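Local coordinates for putative surface anchored protein (PDB 4NI6), which probably forms part of the shaft of a bacterial cell-surface adhesin, as an Ig-like repeat domain stabilised by an autocatalytically formed internal Thr-Gln ester bond, at residues A[91-95]-A[96-100]. Residues are numbered along the deposited sequence; the frame is centred on the assembly and turned at random.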
# COMPACT_ATOMS: atom_id res chain seq x y z
N LYS A 91 -13.90 6.07 -5.82
CA LYS A 91 -14.91 7.09 -5.51
C LYS A 91 -15.02 7.29 -3.99
O LYS A 91 -15.75 6.56 -3.32
CB LYS A 91 -16.26 6.79 -6.20
CG LYS A 91 -16.25 6.81 -7.74
CD LYS A 91 -16.36 8.20 -8.37
CE LYS A 91 -16.19 8.13 -9.89
NZ LYS A 91 -17.46 7.69 -10.57
N LEU A 92 -14.08 8.07 -3.46
CA LEU A 92 -13.90 8.28 -2.01
C LEU A 92 -14.81 9.37 -1.41
O LEU A 92 -15.39 10.19 -2.14
CB LEU A 92 -12.44 8.61 -1.70
CG LEU A 92 -11.44 7.57 -2.23
CD1 LEU A 92 -10.02 7.90 -1.82
CD2 LEU A 92 -11.80 6.18 -1.70
N GLN A 93 -15.00 9.32 -0.09
CA GLN A 93 -15.99 10.18 0.58
C GLN A 93 -15.31 11.45 1.05
O GLN A 93 -14.30 11.43 1.78
CB GLN A 93 -16.59 9.43 1.79
CG GLN A 93 -17.61 8.36 1.43
CD GLN A 93 -17.94 7.44 2.59
OE1 GLN A 93 -18.09 6.17 2.40
NE2 GLN A 93 -18.10 8.05 3.79
N VAL A 94 -15.93 12.59 0.73
CA VAL A 94 -15.45 13.87 1.22
C VAL A 94 -15.43 13.89 2.74
O VAL A 94 -16.41 13.51 3.40
CB VAL A 94 -16.25 15.05 0.64
CG1 VAL A 94 -16.01 16.35 1.41
CG2 VAL A 94 -15.89 15.22 -0.83
N GLY A 95 -14.32 14.38 3.30
CA GLY A 95 -14.18 14.42 4.74
C GLY A 95 -13.49 13.23 5.37
O GLY A 95 -13.18 13.25 6.56
N GLU A 96 -13.27 12.16 4.60
CA GLU A 96 -12.76 10.91 5.16
C GLU A 96 -11.29 10.66 4.87
O GLU A 96 -10.70 11.22 3.95
CB GLU A 96 -13.65 9.76 4.70
CG GLU A 96 -15.12 9.88 5.13
CD GLU A 96 -15.30 9.97 6.65
OE1 GLU A 96 -14.80 9.06 7.37
OE2 GLU A 96 -15.79 11.03 7.11
N LYS A 97 -10.75 9.82 5.73
CA LYS A 97 -9.35 9.42 5.72
C LYS A 97 -9.20 7.97 5.32
O LYS A 97 -9.97 7.12 5.75
CB LYS A 97 -8.77 9.62 7.13
CG LYS A 97 -7.29 9.29 7.26
CD LYS A 97 -6.88 9.25 8.72
CE LYS A 97 -6.60 10.63 9.28
NZ LYS A 97 -6.10 10.51 10.68
N TYR A 98 -8.22 7.71 4.45
CA TYR A 98 -7.95 6.37 3.93
C TYR A 98 -6.47 6.08 4.02
O TYR A 98 -5.65 6.94 3.82
CB TYR A 98 -8.37 6.25 2.46
CG TYR A 98 -9.85 6.58 2.24
CD1 TYR A 98 -10.30 7.91 2.08
CD2 TYR A 98 -10.79 5.59 2.26
CE1 TYR A 98 -11.66 8.23 2.00
CE2 TYR A 98 -12.14 5.89 2.19
CZ TYR A 98 -12.56 7.20 2.03
OH TYR A 98 -13.89 7.48 1.88
N VAL A 99 -6.13 4.80 4.26
CA VAL A 99 -4.73 4.37 4.36
C VAL A 99 -4.50 3.11 3.53
O VAL A 99 -5.36 2.25 3.44
CB VAL A 99 -4.33 4.18 5.84
CG1 VAL A 99 -5.13 3.07 6.52
CG2 VAL A 99 -2.83 3.95 6.02
N VAL A 100 -3.31 3.06 2.94
CA VAL A 100 -2.90 1.89 2.15
C VAL A 100 -2.08 0.91 2.97
O VAL A 100 -1.17 1.33 3.68
CB VAL A 100 -2.10 2.29 0.92
CG1 VAL A 100 -1.65 1.07 0.12
CG2 VAL A 100 -2.90 3.23 0.02
O HOH W 1 -17.20 13.01 5.96
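L92 packs against one face of the Y98 ring in the loop that carries the chain from 81-90, an outermost strand of the four-stranded antiparallel sheet, to 97-106 in the other, mixed sheet; this sheet-to-sheet connection of the Ig-like domain is a worked example of how a tyrosine can fasten the loop that precedes its own strand. The two side chains run past each other in opposite directions. Methyl CD2 of L92 sits over the middle of the ring, 3.9 Å from the Y98 ring centroid and 12° off its normal, a CH-pi contact, while L92 CB packs 3.8 Å from Y98 CE1. With CG of Y98 anti to its carbonyl carbon (chi1 -57°), the ring reaches back along the loop and delivers its hydroxyl to the backbone: Q93 N donates to Y98 OH at 2.9 Å, nearly straight at 162°. The side chain of Q93 crosses that of Y98 at about a right angle, its CB 3.3 Å from Y98 OH. This is the compact side, where L137 of strand 121-139 touches both L92 and Y98, and the H56 ring meets that of Y98.

The outer side is looser. A type II beta turn runs from Q93 to E96 and is closed by E96 N donating to Q93 O at 3.1 Å; G95 has a positive phi, at which a CB would be jammed against the preceding carbonyl O. E96 lies alongside Q93, pointing the same way, and both CB and NE2 of Q93 lie 3.7 Å from E96 CG. Bent at chi2, the carboxylate serves two partners: OE1 is hydrogen-bonded to H56, and OE2 accepts from a water that also donates to V94 O. The chemistry thus differs between the sides: buried Y98 offers its oxygen to a loop N-H and its ring face to a methyl, whereas at the bend a carboxylate is shared between H56 and water.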